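Local coordinates for putative Lipoprotein (Shewanella oneidensis, PDB 3U24) that is of unknown function but binds zinc and calcium ions and belongs to the DUF885 family, grouped with the zinc metallopeptidase-like clan, at residues R447-E451 against E452-N456; E530-D533 against F534-Y538. All blocks are in the same frame, centred on the assembly; numbering follows the deposited sequence.

Interaction 1 of 2, residues R447-E451 against E452-N456; sequences RMMLE and EGYGN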
loop_
_atom_site.group_PDB
_atom_site.type_symbol
_atom_site.label_atom_id
_atom_site.label_comp_id
_atom_site.label_asym_id
_atom_site.label_seq_id
_atom_site.Cartn_x
_atom_site.Cartn_y
_atom_site.Cartn_z
ATOM N N ARG A 447 -7.235 -4.586 17.689
ATOM C CA ARG A 447 -6.932 -4.534 19.096
ATOM C C ARG A 447 -8.122 -4.006 19.901
ATOM O O ARG A 447 -8.543 -4.606 20.899
ATOM C CB ARG A 447 -5.659 -3.709 19.288
ATOM C CG ARG A 447 -5.362 -3.216 20.684
ATOM C CD ARG A 447 -4.893 -4.275 21.627
ATOM N NE ARG A 447 -3.579 -4.773 21.208
ATOM C CZ ARG A 447 -2.687 -5.391 21.998
ATOM N NH1 ARG A 447 -2.943 -5.601 23.308
ATOM N NH2 ARG A 447 -1.531 -5.784 21.447
HETATM N N MSE A 448 -8.674 -2.890 19.442
HETATM C CA MSE A 448 -9.817 -2.248 20.104
HETATM C C MSE A 448 -10.993 -3.224 20.199
HETATM O O MSE A 448 -11.571 -3.352 21.252
HETATM C CB MSE A 448 -10.214 -0.984 19.338
HETATM C CG MSE A 448 -11.356 -0.203 19.928
HETATM SE SE MSE A 448 -13.036 -0.889 19.215
HETATM C CE MSE A 448 -12.851 -0.275 17.344
HETATM N N MSE A 449 -11.342 -3.923 19.117
HETATM C CA MSE A 449 -12.466 -4.906 19.199
HETATM C C MSE A 449 -12.262 -6.000 20.258
HETATM O O MSE A 449 -13.191 -6.319 20.979
HETATM C CB MSE A 449 -12.723 -5.593 17.862
HETATM C CG MSE A 449 -13.223 -4.653 16.812
HETATM SE SE MSE A 449 -15.137 -4.281 17.035
HETATM C CE MSE A 449 -15.816 -5.843 15.978
ATOM N N LEU A 450 -11.056 -6.560 20.326
ATOM C CA LEU A 450 -10.765 -7.557 21.326
ATOM C C LEU A 450 -10.794 -6.946 22.713
ATOM O O LEU A 450 -11.370 -7.538 23.643
ATOM C CB LEU A 450 -9.415 -8.242 21.093
ATOM C CG LEU A 450 -9.215 -9.168 19.892
ATOM C CD1 LEU A 450 -7.856 -9.870 19.997
ATOM C CD2 LEU A 450 -10.271 -10.206 19.846
ATOM N N GLU A 451 -10.196 -5.769 22.868
ATOM C CA GLU A 451 -10.225 -5.091 24.186
ATOM C C GLU A 451 -11.651 -4.848 24.658
ATOM O O GLU A 451 -11.910 -4.914 25.872
ATOM C CB GLU A 451 -9.477 -3.751 24.182
ATOM C CG GLU A 451 -7.956 -3.857 24.031
ATOM C CD GLU A 451 -7.247 -2.509 24.043
ATOM O OE1 GLU A 451 -7.922 -1.450 23.901
ATOM O OE2 GLU A 451 -5.999 -2.503 24.205
ATOM N N GLU A 452 -12.561 -4.584 23.712
ATOM C CA GLU A 452 -13.973 -4.288 24.049
ATOM C C GLU A 452 -14.790 -5.560 24.216
ATOM O O GLU A 452 -16.005 -5.503 24.431
ATOM C CB GLU A 452 -14.649 -3.412 22.971
ATOM C CG GLU A 452 -14.177 -1.982 22.909
ATOM C CD GLU A 452 -14.228 -1.284 24.255
ATOM O OE1 GLU A 452 -15.338 -1.216 24.852
ATOM O OE2 GLU A 452 -13.153 -0.797 24.717
ATOM N N GLY A 453 -14.141 -6.714 24.086
ATOM C CA GLY A 453 -14.795 -7.957 24.417
ATOM C C GLY A 453 -15.137 -8.846 23.246
ATOM O O GLY A 453 -15.837 -9.824 23.451
ATOM N N TYR A 454 -14.674 -8.533 22.033
ATOM C CA TYR A 454 -14.937 -9.416 20.917
ATOM C C TYR A 454 -14.273 -10.799 21.142
ATOM O O TYR A 454 -13.077 -10.896 21.437
ATOM C CB TYR A 454 -14.501 -8.816 19.595
ATOM C CG TYR A 454 -14.914 -9.688 18.448
ATOM C CD1 TYR A 454 -16.180 -9.600 17.903
ATOM C CD2 TYR A 454 -14.046 -10.668 17.947
ATOM C CE1 TYR A 454 -16.572 -10.430 16.866
ATOM C CE2 TYR A 454 -14.420 -11.491 16.915
ATOM C CZ TYR A 454 -15.670 -11.381 16.389
ATOM O OH TYR A 454 -16.023 -12.227 15.372
ATOM N N GLY A 455 -15.081 -11.850 21.002
ATOM C CA GLY A 455 -14.692 -13.217 21.309
ATOM C C GLY A 455 -14.620 -13.490 22.797
ATOM O O GLY A 455 -14.117 -14.539 23.226
ATOM N N ASN A 456 -15.072 -12.529 23.589
ATOM C CA ASN A 456 -15.174 -12.685 25.021
ATOM C C ASN A 456 -13.881 -13.097 25.730
ATOM O O ASN A 456 -13.891 -13.971 26.597
ATOM C CB ASN A 456 -16.310 -13.664 25.353
ATOM C CG ASN A 456 -16.756 -13.553 26.807
ATOM O OD1 ASN A 456 -16.867 -14.555 27.508
ATOM N ND2 ASN A 456 -16.993 -12.328 27.271
HETATM O O HOH W 1 -11.760 -10.184 23.770
HETATM O O HOH W 2 -10.565 -0.499 23.608
#

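Interaction 2 of 2, residues E530-D533 against F534-Y538; sequences EIYD and FREEY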
loop_
_atom_site.group_PDB
_atom_site.type_symbol
_atom_site.label_atom_id
_atom_site.label_comp_id
_atom_site.label_asym_id
_atom_site.label_seq_id
_atom_site.Cartn_x
_atom_site.Cartn_y
_atom_site.Cartn_z
ATOM N N GLU A 530 0.601 5.293 16.513
ATOM C CA GLU A 530 0.178 6.694 16.723
ATOM C C GLU A 530 -1.287 6.810 17.114
ATOM O O GLU A 530 -1.616 7.622 17.937
ATOM C CB GLU A 530 0.462 7.593 15.508
ATOM C CG GLU A 530 1.901 8.041 15.348
ATOM C CD GLU A 530 2.042 9.154 14.309
ATOM O OE1 GLU A 530 1.998 8.854 13.105
ATOM O OE2 GLU A 530 2.150 10.336 14.680
ATOM N N ILE A 531 -2.160 6.011 16.516
ATOM C CA ILE A 531 -3.597 6.037 16.820
ATOM C C ILE A 531 -3.888 5.549 18.253
ATOM O O ILE A 531 -4.605 6.233 19.027
ATOM C CB ILE A 531 -4.436 5.229 15.795
ATOM C CG1 ILE A 531 -4.367 5.883 14.414
ATOM C CG2 ILE A 531 -5.896 5.135 16.229
ATOM C CD1 ILE A 531 -4.950 5.032 13.288
ATOM N N TYR A 532 -3.322 4.407 18.622
ATOM C CA TYR A 532 -3.482 3.871 19.979
ATOM C C TYR A 532 -2.905 4.826 21.019
ATOM O O TYR A 532 -3.573 5.123 22.003
ATOM C CB TYR A 532 -2.825 2.481 20.134
ATOM C CG TYR A 532 -3.323 1.720 21.331
ATOM C CD1 TYR A 532 -2.753 1.902 22.595
ATOM C CD2 TYR A 532 -4.383 0.810 21.216
ATOM C CE1 TYR A 532 -3.215 1.189 23.710
ATOM C CE2 TYR A 532 -4.887 0.107 22.332
ATOM C CZ TYR A 532 -4.309 0.312 23.584
ATOM O OH TYR A 532 -4.791 -0.391 24.688
ATOM N N ASP A 533 -1.683 5.300 20.822
ATOM C CA ASP A 533 -1.097 6.276 21.774
ATOM C C ASP A 533 -1.916 7.582 21.813
ATOM O O ASP A 533 -2.166 8.098 22.868
ATOM C CB ASP A 533 0.356 6.606 21.451
ATOM C CG ASP A 533 1.292 5.390 21.583
ATOM O OD1 ASP A 533 0.910 4.387 22.273
ATOM O OD2 ASP A 533 2.417 5.462 20.977
ATOM N N PHE A 534 -2.349 8.098 20.672
ATOM C CA PHE A 534 -3.240 9.253 20.712
ATOM C C PHE A 534 -4.523 8.953 21.481
ATOM O O PHE A 534 -4.967 9.771 22.249
ATOM C CB PHE A 534 -3.586 9.771 19.313
ATOM C CG PHE A 534 -4.608 10.886 19.305
ATOM C CD1 PHE A 534 -4.496 11.962 20.189
ATOM C CD2 PHE A 534 -5.649 10.869 18.410
ATOM C CE1 PHE A 534 -5.426 12.979 20.185
ATOM C CE2 PHE A 534 -6.570 11.890 18.381
ATOM C CZ PHE A 534 -6.489 12.933 19.284
ATOM N N ARG A 535 -5.101 7.775 21.295
ATOM C CA ARG A 535 -6.292 7.443 22.039
ATOM C C ARG A 535 -6.026 7.490 23.536
ATOM O O ARG A 535 -6.801 8.100 24.286
ATOM C CB ARG A 535 -6.869 6.107 21.674
ATOM C CG ARG A 535 -8.126 5.856 22.467
ATOM C CD ARG A 535 -8.670 4.489 22.204
ATOM N NE ARG A 535 -7.996 3.479 22.992
ATOM C CZ ARG A 535 -8.302 2.198 22.971
ATOM N NH1 ARG A 535 -9.247 1.730 22.149
ATOM N NH2 ARG A 535 -7.658 1.379 23.775
ATOM N N GLU A 536 -4.946 6.859 23.974
ATOM C CA GLU A 536 -4.685 6.813 25.410
ATOM C C GLU A 536 -4.424 8.206 25.949
ATOM O O GLU A 536 -4.801 8.503 27.052
ATOM C CB GLU A 536 -3.553 5.860 25.748
ATOM C CG GLU A 536 -3.840 4.381 25.429
ATOM C CD GLU A 536 -5.125 3.827 26.075
ATOM O OE1 GLU A 536 -5.185 3.714 27.319
ATOM O OE2 GLU A 536 -6.080 3.490 25.324
ATOM N N GLU A 537 -3.782 9.056 25.158
ATOM C CA GLU A 537 -3.563 10.467 25.503
ATOM C C GLU A 537 -4.877 11.247 25.637
ATOM O O GLU A 537 -5.035 12.092 26.504
ATOM C CB GLU A 537 -2.679 11.117 24.432
ATOM C CG GLU A 537 -2.541 12.622 24.567
ATOM C CD GLU A 537 -1.670 13.240 23.492
ATOM O OE1 GLU A 537 -1.550 12.688 22.387
ATOM O OE2 GLU A 537 -1.104 14.317 23.751
ATOM N N TYR A 538 -5.824 10.943 24.774
ATOM C CA TYR A 538 -7.114 11.590 24.818
ATOM C C TYR A 538 -7.951 11.101 26.005
ATOM O O TYR A 538 -8.683 11.893 26.612
ATOM C CB TYR A 538 -7.838 11.311 23.530
ATOM C CG TYR A 538 -8.920 12.265 23.161
ATOM C CD1 TYR A 538 -8.618 13.438 22.521
ATOM C CD2 TYR A 538 -10.255 11.949 23.359
ATOM C CE1 TYR A 538 -9.605 14.309 22.133
ATOM C CE2 TYR A 538 -11.254 12.805 22.958
ATOM C CZ TYR A 538 -10.907 13.981 22.345
ATOM O OH TYR A 538 -11.858 14.857 21.931
HETATM O O HOH W 3 -5.426 1.008 27.726
#

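Interaction 1 of 2, residues R447-E451 against E452-N456
Leu-450 and Tyr-454 meet where helix 435-451 gives out: methyl CD2 of Leu-450 lies at the edge of the tyrosine ring, near its plane, 4.3 Å from Tyr-454 CD2, and closer still to the backbone, 3.3 Å from Tyr-454 O. The ring reaches this place because CG of Tyr-454 stands anti to its own nitrogen (chi1 -174°), which carries the ring away from the helix end and sends its OH to Gln-403. Met-449, a selenomethionine, also touches Tyr-454, CB to CB at 4.1 Å; its chain then bends at chi2 and chi3 toward Leu-330 and Phe-333 of helix 319-337, with CE oblique to the tyrosine ring. Phe-333 also meets that ring edge-to-face.

The backbone beneath is a Schellman motif. Tyr-454 N donates to Met-449 O over 2.9 Å, and Gly-453 N donates to Leu-450 O, also 2.9 Å away, arriving well above that carbonyl plane. Gly-453 sits at positive phi (109°), where a CB would be jammed against the carbonyl oxygen of Glu-452. One water donates to both Leu-450 O and Tyr-454 O, tying the last turn to the chain that leaves it.

Glu-452 N donates to Met-448 O, an i to i+4 bond, and its side chain folds back over the same turn. With CG beside the backbone N (chi1 -71°), its CG comes to 4.0 Å from SE of Met-448. Glu-451 instead runs extended beyond CG, its carboxylate held by Tyr-532 and Arg-535. The charged oxygens Glu-451 OE1 and Glu-452 OE2 stay 5.3 Å apart, and a second water donates to both, probably easing the repulsion between them.

Interaction 2 of 2, residues E530-D533 against F534-Y538
Tyr-532, Arg-535 and Glu-536 share one side of helix 523-542, and their flat groups carry the contact. The guanidinium of Arg-535 and the tyrosine ring are inclined to each other, their planes 46° apart. Its NH2 comes to 3.4 Å from Tyr-532 CE2, while CD2 of the ring lies over one guanidinium face, offset toward the rim. From the next residue, Glu-536 CG approaches Tyr-532 CE1 to 3.7 Å, with carboxylate and ring only 20° from parallel.

The ionic part is a salt bridge between neighbours in sequence. Arg-535 grips Glu-536 side-on, NE and NH2 both donating to OE2, at 3.0 Å from NE and 3.1 Å from NH2, with the oxygen in the guanidinium plane. A bend at chi3 (82°) in the otherwise extended arginine chain turns this edge to the glutamate. NH2 also forms a salt bridge to Glu-451, and NH1 binds Tyr-444 OH. Tyr-532 OH has its main partner in Glu-451 OE2; a water links it weakly to Glu-536 OE1.

Regular i to i+4 bonds of the alpha helix run beneath, among them Glu-536 N to Tyr-532 O at 3.0 Å. On another side, Phe-534 meets Phe-551, and Glu-537, whose OE1 lies at the edge of the Phe-534 ring and in its plane, pairs with Arg-567.

Were Glu-536 replaced by an alanine, Arg-535 NE would probably lose its carboxylate, leaving the group held by Tyr-444 and Glu-451. Flanked by Glu-451 and Glu-536, the arginine's positive charge is likely to be stabilised, while the nearby amine of Lys-539 adds a like charge that these carboxylates would help to offset.

Overall arrangement
The centres of the two interactions are about 17 Å apart, yet their side chains join helix 435-451 directly to helix 523-542. Glu-451, at the end of the first helix, spreads its carboxylate over both partners: OE2 lies 2.5 Å from Tyr-532 OH, a probable hydrogen bond, and OE1 forms a 2.8 Å salt bridge with Arg-535 NH2. Beside this clasp, Met-448 CG packs against Arg-535 NH1 at 3.6 Å. Helix 435-451 also carries Glu-439, which binds zinc with His-408 and His-414; the side chain of Ile-531 in interaction 2 is about 8 Å from that of Glu-439. In interaction 1, Tyr-454's side chain is about 7 Å from a bound zinc ion.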